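Local coordinates for Fe-regulated protein B (Neisseria meningitidis, PDB 4AIP) that carries iron across the meningococcal outer membrane as a TonB-dependent transporter, a beta-barrel closed by an internal plug, at residues 703-709 / 733-739; 90-96 / 653-657; 99-103 / 244-248. One frame throughout, in Å; residues are numbered along the deposited sequence.

Interaction 1 (703-709 / 733-739)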
loop_
_atom_site.group_PDB
_atom_site.type_symbol
_atom_site.label_atom_id
_atom_site.label_comp_id
_atom_site.label_asym_id
_atom_site.label_seq_id
_atom_site.Cartn_x
_atom_site.Cartn_y
_atom_site.Cartn_z
ATOM N N ASN B 703 25.481 9.414 9.655
ATOM C CA ASN B 703 25.106 10.673 10.279
ATOM C C ASN B 703 24.041 10.319 11.286
ATOM O O ASN B 703 23.062 9.639 10.964
ATOM C CB ASN B 703 24.494 11.678 9.289
ATOM C CG ASN B 703 25.543 12.421 8.409
ATOM O OD1 ASN B 703 26.456 13.103 8.916
ATOM N ND2 ASN B 703 25.359 12.343 7.076
ATOM N N VAL B 704 24.249 10.758 12.510
ATOM C CA VAL B 704 23.267 10.591 13.546
ATOM C C VAL B 704 22.951 12.015 13.909
ATOM O O VAL B 704 23.842 12.772 14.231
ATOM C CB VAL B 704 23.898 9.845 14.773
ATOM C CG1 VAL B 704 22.903 9.720 15.907
ATOM C CG2 VAL B 704 24.356 8.495 14.333
ATOM N N ASN B 705 21.696 12.403 13.816
ATOM C CA ASN B 705 21.345 13.790 14.020
ATOM C C ASN B 705 20.304 13.914 15.068
ATOM O O ASN B 705 19.289 13.174 15.046
ATOM C CB ASN B 705 20.760 14.400 12.736
ATOM C CG ASN B 705 21.672 14.231 11.532
ATOM O OD1 ASN B 705 22.891 14.418 11.604
ATOM N ND2 ASN B 705 21.073 13.930 10.410
ATOM N N LEU B 706 20.504 14.919 15.948
ATOM C CA LEU B 706 19.565 15.163 17.000
ATOM C C LEU B 706 19.253 16.612 17.041
ATOM O O LEU B 706 20.129 17.419 16.995
ATOM C CB LEU B 706 20.146 14.723 18.358
ATOM C CG LEU B 706 19.301 15.124 19.573
ATOM C CD1 LEU B 706 18.003 14.274 19.659
ATOM C CD2 LEU B 706 20.130 15.066 20.883
ATOM N N SER B 707 17.984 16.934 17.189
ATOM C CA SER B 707 17.570 18.309 17.211
ATOM C C SER B 707 16.431 18.454 18.190
ATOM O O SER B 707 15.622 17.502 18.402
ATOM C CB SER B 707 17.092 18.761 15.852
ATOM O OG SER B 707 15.685 18.526 15.755
ATOM N N VAL B 708 16.394 19.635 18.798
ATOM C CA VAL B 708 15.217 20.049 19.505
ATOM C C VAL B 708 14.827 21.453 18.996
ATOM O O VAL B 708 15.558 22.463 19.247
ATOM C CB VAL B 708 15.427 20.144 20.984
ATOM C CG1 VAL B 708 14.058 20.321 21.632
ATOM C CG2 VAL B 708 16.223 18.922 21.536
ATOM N N ASN B 709 13.668 21.469 18.322
ATOM C CA ASN B 709 13.196 22.571 17.529
ATOM C C ASN B 709 12.078 23.150 18.297
ATOM O O ASN B 709 11.275 22.426 18.910
ATOM C CB ASN B 709 12.644 22.082 16.174
ATOM C CG ASN B 709 13.740 21.565 15.213
ATOM O OD1 ASN B 709 14.943 21.762 15.387
ATOM N ND2 ASN B 709 13.294 20.895 14.190
ATOM N N ASP B 733 9.494 19.984 19.498
ATOM C CA ASP B 733 9.622 18.813 18.602
ATOM C C ASP B 733 11.046 18.353 18.753
ATOM O O ASP B 733 11.995 19.134 18.509
ATOM C CB ASP B 733 9.392 19.226 17.129
ATOM C CG ASP B 733 9.319 18.002 16.123
ATOM O OD1 ASP B 733 8.983 16.864 16.569
ATOM O OD2 ASP B 733 9.537 18.185 14.861
ATOM N N VAL B 734 11.224 17.111 19.181
ATOM C CA VAL B 734 12.558 16.613 19.345
ATOM C C VAL B 734 12.733 15.508 18.347
ATOM O O VAL B 734 11.858 14.648 18.200
ATOM C CB VAL B 734 12.827 16.191 20.806
ATOM C CG1 VAL B 734 11.739 15.317 21.247
ATOM C CG2 VAL B 734 14.185 15.471 20.998
ATOM N N ARG B 735 13.836 15.566 17.606
ATOM C CA ARG B 735 13.979 14.719 16.423
ATOM C C ARG B 735 15.319 14.063 16.404
ATOM O O ARG B 735 16.355 14.680 16.663
ATOM C CB ARG B 735 13.777 15.488 15.102
ATOM C CG ARG B 735 13.037 16.818 15.199
ATOM C CD ARG B 735 12.752 17.466 13.807
ATOM N NE ARG B 735 11.864 16.610 13.020
ATOM C CZ ARG B 735 11.284 16.948 11.886
ATOM N NH1 ARG B 735 11.453 18.162 11.385
ATOM N NH2 ARG B 735 10.511 16.078 11.277
ATOM N N LEU B 736 15.287 12.789 16.080
ATOM C CA LEU B 736 16.486 12.035 15.903
ATOM C C LEU B 736 16.342 11.433 14.519
ATOM O O LEU B 736 15.337 10.818 14.252
ATOM C CB LEU B 736 16.563 10.970 16.995
ATOM C CG LEU B 736 17.873 10.177 17.019
ATOM C CD1 LEU B 736 19.007 10.847 17.778
ATOM C CD2 LEU B 736 17.534 8.957 17.712
ATOM N N GLY B 737 17.322 11.675 13.652
ATOM C CA GLY B 737 17.405 11.152 12.289
ATOM C C GLY B 737 18.706 10.373 12.136
ATOM O O GLY B 737 19.698 10.693 12.808
ATOM N N VAL B 738 18.703 9.334 11.285
ATOM C CA VAL B 738 19.953 8.597 10.992
ATOM C C VAL B 738 19.977 8.337 9.499
ATOM O O VAL B 738 18.960 7.876 8.984
ATOM C CB VAL B 738 20.058 7.201 11.793
ATOM C CG1 VAL B 738 21.387 6.520 11.548
ATOM C CG2 VAL B 738 19.878 7.374 13.323
ATOM N N ASN B 739 21.081 8.614 8.800
ATOM C CA ASN B 739 21.214 8.103 7.415
ATOM C C ASN B 739 22.491 7.269 7.356
ATOM O O ASN B 739 23.481 7.619 8.012
ATOM C CB ASN B 739 21.252 9.165 6.279
ATOM C CG ASN B 739 21.880 10.452 6.692
ATOM O OD1 ASN B 739 21.180 11.396 7.126
ATOM N ND2 ASN B 739 23.174 10.528 6.566
#

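Interaction 2 (90-96 / 653-657)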
loop_
_atom_site.group_PDB
_atom_site.type_symbol
_atom_site.label_atom_id
_atom_site.label_comp_id
_atom_site.label_asym_id
_atom_site.label_seq_id
_atom_site.Cartn_x
_atom_site.Cartn_y
_atom_site.Cartn_z
ATOM N N LYS B 90 14.705 27.662 6.966
ATOM C CA LYS B 90 14.344 28.627 8.018
ATOM C C LYS B 90 15.419 29.667 8.319
ATOM O O LYS B 90 15.079 30.763 8.811
ATOM C CB LYS B 90 13.868 27.929 9.289
ATOM C CG LYS B 90 14.962 27.149 10.017
ATOM C CD LYS B 90 14.359 26.435 11.208
ATOM C CE LYS B 90 13.213 27.234 11.883
ATOM N NZ LYS B 90 12.792 26.404 13.115
ATOM N N GLU B 91 16.689 29.379 8.014
ATOM C CA GLU B 91 17.736 30.411 8.142
ATOM C C GLU B 91 17.693 31.495 7.074
ATOM O O GLU B 91 18.564 32.396 7.078
ATOM C CB GLU B 91 19.157 29.829 8.236
ATOM C CG GLU B 91 19.662 29.893 9.660
ATOM C CD GLU B 91 21.165 29.799 9.847
ATOM O OE1 GLU B 91 21.725 28.682 9.601
ATOM O OE2 GLU B 91 21.769 30.824 10.320
ATOM N N GLU B 92 16.704 31.435 6.174
ATOM C CA GLU B 92 16.611 32.362 5.025
ATOM C C GLU B 92 15.492 33.323 5.355
ATOM O O GLU B 92 14.321 32.880 5.411
ATOM C CB GLU B 92 16.238 31.579 3.763
ATOM C CG GLU B 92 16.952 32.009 2.558
ATOM C CD GLU B 92 18.423 31.624 2.481
ATOM O OE1 GLU B 92 18.915 30.652 3.118
ATOM O OE2 GLU B 92 19.093 32.333 1.708
ATOM N N PRO B 93 15.840 34.637 5.594
ATOM C CA PRO B 93 14.872 35.660 6.044
ATOM C C PRO B 93 13.871 36.159 5.046
ATOM O O PRO B 93 12.764 36.567 5.439
ATOM C CB PRO B 93 15.748 36.800 6.527
ATOM C CG PRO B 93 17.049 36.597 5.905
ATOM C CD PRO B 93 17.226 35.122 5.710
ATOM N N SER B 94 14.197 36.104 3.765
ATOM C CA SER B 94 13.227 36.579 2.751
ATOM C C SER B 94 12.193 35.497 2.414
ATOM O O SER B 94 11.221 35.754 1.674
ATOM C CB SER B 94 13.949 37.001 1.455
ATOM O OG SER B 94 14.781 35.936 0.975
ATOM N N ILE B 95 12.410 34.281 2.904
ATOM C CA ILE B 95 11.452 33.179 2.652
ATOM C C ILE B 95 10.606 32.879 3.843
ATOM O O ILE B 95 11.134 32.733 4.928
ATOM C CB ILE B 95 12.172 31.886 2.248
ATOM C CG1 ILE B 95 13.307 32.226 1.290
ATOM C CG2 ILE B 95 11.160 30.881 1.618
ATOM C CD1 ILE B 95 13.703 31.103 0.307
ATOM N N ASP B 96 9.295 32.715 3.643
ATOM C CA ASP B 96 8.407 32.532 4.833
ATOM C C ASP B 96 7.331 31.575 4.452
ATOM O O ASP B 96 6.793 31.650 3.353
ATOM C CB ASP B 96 7.813 33.895 5.308
ATOM C CG ASP B 96 7.106 33.816 6.664
ATOM O OD1 ASP B 96 7.809 33.670 7.685
ATOM O OD2 ASP B 96 5.853 33.955 6.699
ATOM N N TRP B 653 23.047 26.284 17.625
ATOM C CA TRP B 653 21.799 26.903 17.999
ATOM C C TRP B 653 21.383 27.625 16.737
ATOM O O TRP B 653 22.256 28.020 15.938
ATOM C CB TRP B 653 22.031 27.939 19.117
ATOM C CG TRP B 653 20.910 28.980 19.130
ATOM C CD1 TRP B 653 19.650 28.802 19.609
ATOM C CD2 TRP B 653 20.932 30.293 18.554
ATOM N NE1 TRP B 653 18.899 29.951 19.438
ATOM C CE2 TRP B 653 19.647 30.861 18.749
ATOM C CE3 TRP B 653 21.926 31.071 17.914
ATOM C CZ2 TRP B 653 19.329 32.171 18.341
ATOM C CZ3 TRP B 653 21.613 32.359 17.499
ATOM C CH2 TRP B 653 20.324 32.899 17.726
ATOM N N ARG B 654 20.084 27.845 16.564
ATOM C CA ARG B 654 19.636 28.550 15.406
ATOM C C ARG B 654 18.360 29.257 15.797
ATOM O O ARG B 654 17.488 28.670 16.442
ATOM C CB ARG B 654 19.441 27.534 14.263
ATOM C CG ARG B 654 18.454 27.880 13.185
ATOM C CD ARG B 654 18.456 26.798 12.027
ATOM N NE ARG B 654 19.801 26.535 11.472
ATOM C CZ ARG B 654 20.400 25.345 11.501
ATOM N NH1 ARG B 654 19.765 24.306 12.019
ATOM N NH2 ARG B 654 21.630 25.162 11.000
ATOM N N GLY B 655 18.224 30.512 15.408
ATOM C CA GLY B 655 16.980 31.196 15.767
ATOM C C GLY B 655 16.415 31.959 14.601
ATOM O O GLY B 655 17.142 32.256 13.659
ATOM N N ARG B 656 15.120 32.231 14.655
ATOM C CA ARG B 656 14.474 33.012 13.653
ATOM C C ARG B 656 13.488 33.905 14.442
ATOM O O ARG B 656 12.756 33.442 15.315
ATOM C CB ARG B 656 13.792 32.086 12.613
ATOM C CG ARG B 656 12.865 32.786 11.549
ATOM C CD ARG B 656 12.155 31.769 10.692
ATOM N NE ARG B 656 11.373 32.343 9.589
ATOM C CZ ARG B 656 11.890 32.685 8.392
ATOM N NH1 ARG B 656 13.215 32.624 8.135
ATOM N NH2 ARG B 656 11.095 33.139 7.441
ATOM N N TYR B 657 13.537 35.197 14.179
ATOM C CA TYR B 657 12.718 36.116 14.897
ATOM C C TYR B 657 12.055 36.918 13.865
ATOM O O TYR B 657 12.754 37.550 13.044
ATOM C CB TYR B 657 13.540 37.019 15.812
ATOM C CG TYR B 657 12.626 37.922 16.563
ATOM C CD1 TYR B 657 11.823 37.419 17.601
ATOM C CD2 TYR B 657 12.494 39.287 16.211
ATOM C CE1 TYR B 657 10.901 38.249 18.274
ATOM C CE2 TYR B 657 11.592 40.105 16.885
ATOM C CZ TYR B 657 10.799 39.579 17.891
ATOM O OH TYR B 657 9.919 40.391 18.549
#

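Interaction 3 (99-103 / 244-248)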
loop_
_atom_site.group_PDB
_atom_site.type_symbol
_atom_site.label_atom_id
_atom_site.label_comp_id
_atom_site.label_asym_id
_atom_site.label_seq_id
_atom_site.Cartn_x
_atom_site.Cartn_y
_atom_site.Cartn_z
ATOM N N GLY B 99 1.719 28.217 8.336
ATOM C CA GLY B 99 1.579 27.065 9.178
ATOM C C GLY B 99 0.770 25.899 8.604
ATOM O O GLY B 99 -0.000 26.069 7.602
ATOM N N GLY B 100 0.910 24.729 9.271
ATOM C CA GLY B 100 0.223 23.496 8.885
ATOM C C GLY B 100 1.113 22.534 8.107
ATOM O O GLY B 100 2.281 22.846 7.781
ATOM N N ASN B 101 0.569 21.345 7.841
ATOM C CA ASN B 101 1.301 20.304 7.124
ATOM C C ASN B 101 0.969 20.387 5.635
ATOM O O ASN B 101 -0.135 20.843 5.254
ATOM C CB ASN B 101 0.906 18.948 7.693
ATOM C CG ASN B 101 1.990 17.921 7.580
ATOM O OD1 ASN B 101 2.947 18.095 6.826
ATOM N ND2 ASN B 101 1.839 16.795 8.305
ATOM N N GLY B 102 1.923 19.966 4.799
ATOM C CA GLY B 102 1.708 19.807 3.333
ATOM C C GLY B 102 1.166 21.043 2.655
ATOM O O GLY B 102 1.660 22.181 2.880
ATOM N N THR B 103 0.113 20.858 1.870
ATOM C CA THR B 103 -0.471 22.001 1.143
ATOM C C THR B 103 -1.389 22.915 2.006
ATOM O O THR B 103 -2.148 23.702 1.479
ATOM C CB THR B 103 -1.178 21.572 -0.109
ATOM O OG1 THR B 103 -2.067 20.483 0.211
ATOM C CG2 THR B 103 -0.189 21.160 -1.182
ATOM N N SER B 244 -4.052 17.659 10.612
ATOM C CA SER B 244 -2.783 18.158 10.166
ATOM C C SER B 244 -1.836 16.978 10.004
ATOM O O SER B 244 -0.701 17.153 9.610
ATOM C CB SER B 244 -2.242 19.161 11.187
ATOM O OG SER B 244 -2.033 18.570 12.455
ATOM N N ALA B 245 -2.306 15.782 10.350
ATOM C CA ALA B 245 -1.628 14.534 9.979
ATOM C C ALA B 245 -1.580 14.325 8.454
ATOM O O ALA B 245 -2.535 14.590 7.750
ATOM C CB ALA B 245 -2.275 13.322 10.667
ATOM N N LEU B 246 -0.417 13.888 7.986
ATOM C CA LEU B 246 -0.205 13.504 6.613
ATOM C C LEU B 246 0.797 12.408 6.539
ATOM O O LEU B 246 1.777 12.399 7.281
ATOM C CB LEU B 246 0.298 14.664 5.764
ATOM C CG LEU B 246 -0.716 15.656 5.227
ATOM C CD1 LEU B 246 0.015 16.784 4.456
ATOM C CD2 LEU B 246 -1.723 14.952 4.364
ATOM N N ASP B 247 0.516 11.490 5.624
ATOM C CA ASP B 247 1.374 10.387 5.297
ATOM C C ASP B 247 1.977 10.843 3.977
ATOM O O ASP B 247 1.260 11.020 2.977
ATOM C CB ASP B 247 0.480 9.131 5.173
ATOM C CG ASP B 247 1.243 7.832 4.828
ATOM O OD1 ASP B 247 2.485 7.787 4.659
ATOM O OD2 ASP B 247 0.549 6.805 4.733
ATOM N N LYS B 248 3.280 11.088 3.982
ATOM C CA LYS B 248 3.948 11.684 2.831
ATOM C C LYS B 248 5.042 10.799 2.260
ATOM O O LYS B 248 6.041 10.487 2.930
ATOM C CB LYS B 248 4.551 13.053 3.164
ATOM C CG LYS B 248 3.581 14.109 3.666
ATOM C CD LYS B 248 4.307 15.424 3.820
ATOM C CE LYS B 248 4.269 15.918 5.234
ATOM N NZ LYS B 248 5.534 16.589 5.634
#

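Interaction 1 (703-709 / 733-739)
Leu706 and Leu736 both hold CG anti to the backbone N (chi1 172° and -174°), which swings each chain end over the neighbouring strand until their CD1 atoms meet at 4.0 Å. Val708 and Val734 lie side by side on the same face, CG2 to CG2 at 4.0 Å. Beneath them the strands run antiparallel at 170°. Asn705 and Gly737 form a hydrogen-bonded pair, Asn705 N to Gly737 O at 2.8 Å and the return bond from Gly737 N to Asn705 O just as short; Ser707 and Arg735 repeat the pattern. The other face is polar. Arg735 lays CG 3.2 Å from Ser707 OG and CD 3.5 Å from Asn709 ND2, then bends at chi3. Asp733 OD2 lies over one face of its guanidinium, 3.4 Å from Arg735 NE, with no N-H pointing at it; Asp733 OD1 bonds Asn196 N, Arg735 NH2 bonds Thr83 of the plug, and Asn705 OD1 bonds Asn693. Leu736 and Val738 pack on Leu268 and Ile255 of a second subunit. This split, apolar outward and amide and charge inward, is that of a transmembrane barrel wall, and the main-chain bonds satisfy the peptide groups that lipid could not.

Interaction 2 (90-96 / 653-657)
Arg656 reaches from the barrel strand 653-657 into the plug segment 90-96, where its guanidinium is ringed by oxygens. From CB the chain runs straight, with CG anti to the backbone N (chi1 172°) and the next two torsions also extended. CD passes Lys90 O at 3.6 Å, and a turn of 84° at chi4 then sets the flat group across the end of the chain. NH1 gives a nearly straight bond to Glu92 O at 3.0 Å, lying well above that carbonyl's plane, and a weak, bent one to Lys90 O at 2.7 Å. Ile95 O is modelled at 2.5 Å from NH2, implausibly close and bent, so the detail is doubtful; Asp96 OD1 lies 3.3 Å from NH2 in a weak, straight bond that is part of a salt bridge. All four oxygens lie near the guanidinium plane, and the Asp96 carboxylate is nearly coplanar with it. Together they probably limit its rotation, and the buried charge is met mostly by carbonyls of the turn and the first residue of strand 95-97.

Arg654, two residues back on the same strand, bends at chi3 and meets Glu91 instead. Arg654 NE makes a weak bond, part of a salt bridge, to Glu91 OE1 at 3.4 Å, the carboxylate standing at the guanidinium edge with its plane turned 45° away. Lys90 CG lies 4.0 Å from Arg654 CD, while Lys90 NZ turns to Asp689 and Glu87.

Strand 649-662 runs between strands 635-644 and 681-694 in the wall. Thr637 of the first touches Arg656 and bonds Glu91 O, and Ser720 bonds Asp96 OD2. On the plug side, strand 95-97 pairs with strand 107-109, so the arginine joins the barrel wall to the edge of the small plug sheet.

Interaction 3 (99-103 / 244-248)
Asn101 lies in an irregular plug loop whose backbone comes nearest to 244-248 at Ser244, CA to CA 5.5 Å, just before that segment enters barrel strand 246-259. Its side chain points at the barrel, with CG anti to the backbone N (chi1 -151°), and the amide fits between Ser244 and Lys248. Asn101 ND2 donates to Ser244 O at 2.9 Å, nearly head-on to the carbonyl and within the plane of its own amide, at an N-H...O angle of 155°. The same nitrogen passes Leu246 CB at 3.7 Å. At the other end of the amide, Asn101 OD1 lies 3.0 Å from Lys248 CE and 3.2 Å from Lys248 NZ. Lys248 is bent at chi3 and chi4, and its ammonium is salt-bridged to Glu223 on the adjacent strand 212-223. Beyond the amide, Leu246 CD1 packs directly on the Gly102 backbone, 3.6 Å from Gly102 CA, where phi is positive (54°).

Ser244 is itself held in the turn, its OG bonding Val241 O and its N bonding Asp225. The Leu246 side chain lies about 6 Å from that of Arg276, a residue that binds L-glutamate in another structure of this protein. The buried amide thus has a strong carbonyl partner for its N-H and a lysine close to its oxygen; that positive charge could polarise the amide, though Glu223 shares it.

Overall arrangement
The contacts differ in what they join. Interaction 1 pairs two neighbouring strands of the barrel wall, regular and partly buried, with one face turned toward a second subunit. Interactions 2 and 3 are buried and tie plug to barrel, their plug segments close in sequence but their barrel partners on different strands, 649-662 and 246-259; the centres of the two contacts are about 21 Å apart. Main-chain pairing carries interaction 1, whereas one side chain does most of the work in each plug contact: a long charged arginine from the barrel in 90-96 / 653-657, a short neutral asparagine from the plug in 99-103 / 244-248. Interaction 1 comes within about 5 Å of interaction 2, nearest atoms.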